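Local coordinates for protein SusD homolog (Bacteroides thetaiotaomicron, PDB 4MRU) that probably binds glycans, likely mucin O-glycans, at the cell surface as a SusD-like outer-membrane lipoprotein, at residues 24-32 and 180-188. Residues are numbered along the deposited sequence; the frame is centred on the assembly and turned at random. Where two conformers were deposited one is given.
Sequences LGSTIRGLQ and GFEKLDDVY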
loop_
_atom_site.group_PDB
_atom_site.type_symbol
_atom_site.label_atom_id
_atom_site.label_comp_id
_atom_site.label_asym_id
_atom_site.label_seq_id
_atom_site.Cartn_x
_atom_site.Cartn_y
_atom_site.Cartn_z
ATOM N N LEU A 24 -23.698 6.026 -14.670
ATOM C CA LEU A 24 -22.641 6.755 -13.953
ATOM C C LEU A 24 -22.257 6.008 -12.689
ATOM O O LEU A 24 -21.086 5.850 -12.393
ATOM C CB LEU A 24 -23.093 8.161 -13.637
ATOM C CG LEU A 24 -22.189 9.029 -12.768
ATOM C CD1 LEU A 24 -20.787 9.197 -13.330
ATOM C CD2 LEU A 24 -22.855 10.381 -12.631
ATOM N N GLY A 25 -23.262 5.512 -11.975
ATOM C CA GLY A 25 -23.028 4.713 -10.785
ATOM C C GLY A 25 -22.166 3.487 -10.992
ATOM O O GLY A 25 -21.246 3.229 -10.203
ATOM N N SER A 26 -22.482 2.697 -12.020
ATOM C CA SER A 26 -21.693 1.494 -12.313
ATOM C C SER A 26 -20.255 1.875 -12.701
ATOM O O SER A 26 -19.308 1.149 -12.363
ATOM C CB SER A 26 -22.359 0.590 -13.379
ATOM O OG SER A 26 -22.549 1.273 -14.583
ATOM N N THR A 27 -20.094 3.022 -13.345
ATOM C CA THR A 27 -18.808 3.472 -13.804
ATOM C C THR A 27 -17.941 3.913 -12.612
ATOM O O THR A 27 -16.762 3.552 -12.493
ATOM C CB THR A 27 -18.976 4.613 -14.832
ATOM O OG1 THR A 27 -19.641 4.109 -15.996
ATOM C CG2 THR A 27 -17.645 5.149 -15.231
ATOM N N ILE A 28 -18.530 4.688 -11.719
ATOM C CA ILE A 28 -17.866 5.079 -10.496
ATOM C C ILE A 28 -17.513 3.840 -9.644
ATOM O O ILE A 28 -16.397 3.734 -9.154
ATOM C CB ILE A 28 -18.752 6.077 -9.704
ATOM C CG1 ILE A 28 -18.813 7.417 -10.468
ATOM C CG2 ILE A 28 -18.223 6.254 -8.306
ATOM C CD1 ILE A 28 -19.689 8.455 -9.808
ATOM N N ARG A 29 -18.445 2.891 -9.491
ATOM C CA ARG A 29 -18.116 1.655 -8.742
ATOM C C ARG A 29 -16.987 0.854 -9.427
ATOM O O ARG A 29 -16.184 0.235 -8.756
ATOM C CB ARG A 29 -19.326 0.786 -8.560
ATOM C CG ARG A 29 -20.353 1.340 -7.578
ATOM C CD ARG A 29 -21.633 0.481 -7.579
ATOM N NE ARG A 29 -22.491 0.996 -6.531
ATOM C CZ ARG A 29 -23.493 1.853 -6.698
ATOM N NH1 ARG A 29 -23.932 2.188 -7.919
ATOM N NH2 ARG A 29 -24.095 2.331 -5.621
ATOM N N GLY A 30 -16.973 0.858 -10.757
ATOM C CA GLY A 30 -15.936 0.221 -11.517
ATOM C C GLY A 30 -14.567 0.823 -11.177
ATOM O O GLY A 30 -13.616 0.105 -10.940
ATOM N N LEU A 31 -14.491 2.152 -11.178
ATOM C CA LEU A 31 -13.296 2.847 -10.764
ATOM C C LEU A 31 -12.921 2.581 -9.304
ATOM O O LEU A 31 -11.739 2.364 -8.973
ATOM C CB LEU A 31 -13.474 4.359 -11.012
ATOM C CG LEU A 31 -13.480 4.826 -12.466
ATOM C CD1 LEU A 31 -13.958 6.280 -12.547
ATOM C CD2 LEU A 31 -12.101 4.666 -13.104
ATOM N N GLN A 32 -13.902 2.615 -8.397
ATOM C CA GLN A 32 -13.618 2.336 -6.983
ATOM C C GLN A 32 -13.043 0.931 -6.794
ATOM O O GLN A 32 -12.197 0.702 -5.921
ATOM C CB GLN A 32 -14.882 2.527 -6.129
ATOM C CG GLN A 32 -15.342 3.970 -6.126
ATOM C CD GLN A 32 -16.607 4.263 -5.316
ATOM O OE1 GLN A 32 -17.494 3.425 -5.137
ATOM N NE2 GLN A 32 -16.699 5.483 -4.867
ATOM N N GLY A 180 -26.651 14.121 -4.607
ATOM C CA GLY A 180 -27.028 13.396 -5.835
ATOM C C GLY A 180 -26.221 12.110 -6.080
ATOM O O GLY A 180 -26.614 11.288 -6.924
ATOM N N PHE A 181 -25.123 11.916 -5.341
ATOM C CA PHE A 181 -24.218 10.787 -5.550
ATOM C C PHE A 181 -24.434 9.700 -4.520
ATOM O O PHE A 181 -23.656 8.731 -4.462
ATOM C CB PHE A 181 -22.757 11.273 -5.551
ATOM C CG PHE A 181 -22.405 12.029 -6.785
ATOM C CD1 PHE A 181 -22.709 13.369 -6.915
ATOM C CD2 PHE A 181 -21.768 11.388 -7.823
ATOM C CE1 PHE A 181 -22.406 14.051 -8.096
ATOM C CE2 PHE A 181 -21.449 12.053 -8.985
ATOM C CZ PHE A 181 -21.773 13.381 -9.137
ATOM N N GLU A 182 -25.490 9.843 -3.722
ATOM C CA GLU A 182 -25.760 8.921 -2.635
ATOM C C GLU A 182 -25.860 7.481 -3.104
ATOM O O GLU A 182 -25.452 6.568 -2.373
ATOM C CB GLU A 182 -27.076 9.263 -1.946
ATOM C CG GLU A 182 -26.993 10.410 -0.963
ATOM C CD GLU A 182 -26.762 11.774 -1.619
ATOM O OE1 GLU A 182 -27.267 12.030 -2.752
ATOM O OE2 GLU A 182 -26.025 12.580 -1.008
ATOM N N LYS A 183 -26.421 7.284 -4.297
ATOM C CA LYS A 183 -26.653 5.948 -4.843
ATOM C C LYS A 183 -25.609 5.564 -5.906
ATOM O O LYS A 183 -25.713 4.519 -6.501
ATOM C CB LYS A 183 -28.083 5.873 -5.385
ATOM C CG LYS A 183 -29.107 6.101 -4.247
ATOM C CD LYS A 183 -30.531 5.704 -4.583
ATOM C CE LYS A 183 -30.951 6.406 -5.861
ATOM N NZ LYS A 183 -32.432 6.551 -5.979
ATOM N N LEU A 184 -24.562 6.376 -6.036
ATOM C CA LEU A 184 -23.563 6.262 -7.081
ATOM C C LEU A 184 -22.158 6.042 -6.570
ATOM O O LEU A 184 -21.197 6.151 -7.331
ATOM C CB LEU A 184 -23.547 7.559 -7.906
ATOM C CG LEU A 184 -24.828 8.069 -8.554
ATOM C CD1 LEU A 184 -24.463 9.261 -9.405
ATOM C CD2 LEU A 184 -25.536 7.003 -9.371
ATOM N N ASP A 185 -22.013 5.725 -5.292
ATOM C CA ASP A 185 -20.719 5.857 -4.626
ATOM C C ASP A 185 -20.717 4.951 -3.408
ATOM O O ASP A 185 -21.488 5.172 -2.465
ATOM C CB ASP A 185 -20.525 7.329 -4.262
ATOM C CG ASP A 185 -19.456 7.557 -3.161
ATOM O OD1 ASP A 185 -18.572 6.687 -2.944
ATOM O OD2 ASP A 185 -19.538 8.616 -2.504
ATOM N N ASP A 186 -19.922 3.894 -3.434
ATOM C CA ASP A 186 -19.948 2.913 -2.299
ATOM C C ASP A 186 -18.806 3.055 -1.332
ATOM O O ASP A 186 -18.458 2.121 -0.572
ATOM C CB ASP A 186 -20.031 1.484 -2.857
ATOM C CG ASP A 186 -21.436 1.166 -3.401
ATOM O OD1 ASP A 186 -22.368 1.963 -3.193
ATOM O OD2 ASP A 186 -21.609 0.093 -3.999
ATOM N N VAL A 187 -18.212 4.241 -1.342
ATOM C CA VAL A 187 -17.148 4.600 -0.385
ATOM C C VAL A 187 -17.766 5.551 0.626
ATOM O O VAL A 187 -17.851 5.220 1.812
ATOM C CB VAL A 187 -15.936 5.224 -1.077
ATOM C CG1 VAL A 187 -14.927 5.794 -0.060
ATOM C CG2 VAL A 187 -15.249 4.163 -1.924
ATOM N N TYR A 188 -18.240 6.701 0.145
ATOM C CA TYR A 188 -18.829 7.717 1.043
ATOM C C TYR A 188 -20.298 8.028 0.786
ATOM O O TYR A 188 -20.852 8.967 1.388
ATOM C CB TYR A 188 -17.998 8.999 0.972
ATOM C CG TYR A 188 -16.671 8.922 1.666
ATOM C CD1 TYR A 188 -16.564 8.511 2.997
ATOM C CD2 TYR A 188 -15.519 9.312 1.016
ATOM C CE1 TYR A 188 -15.339 8.480 3.635
ATOM C CE2 TYR A 188 -14.305 9.291 1.644
ATOM C CZ TYR A 188 -14.213 8.874 2.954
ATOM O OH TYR A 188 -12.969 8.905 3.540
#
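Phe181 turns the edge of its ring to CD1 of Ile28, its CE2 4.1 Å away, and the ring also packs on Val105 and Leu109 of helix 104-125; a large flat ring suits a place shared by two helices. Phe181 also opens a type I turn that closes at Leu184 and brings Lys183 O to Arg29 NH2, which donates at 2.9 Å from above the carbonyl plane. Leu184 spreads its methyls over the first turn of helix 24-32: CD1 lies 3.8 Å from Leu24 CD2, and CD2 rests 3.7 Å from Gly25 CA, where the lack of a side chain lets the loop come close. Leu184 O is buried without a polar partner, 3.1 Å from Ile28 CG2. The CB of Asp185 leads away from the helix, yet chi1 of 161° brings OD1 back to Gln32 NE2 at 2.9 Å; OD1 also takes Val187 N and Tyr188 N, and OD2 takes Gly190 N and Trp195 NE1. Asp186 forms a side-on salt bridge with Arg29, NE to OD2 at 2.8 Å and NH2 to OD1, guanidinium and carboxylate planes 60° apart; extended Arg29 thus serves carbonyl and carboxylate alike. Asp186 N donates to Gln32 OE1, 3.0 Å, so that amide both donates and accepts. Val187 CG2 packs on it. The Asx turn at Asp185 sits in the loop between helices 152-173 and 192-209, packed along the first modelled helix of this TPR-like, SusD-type fold.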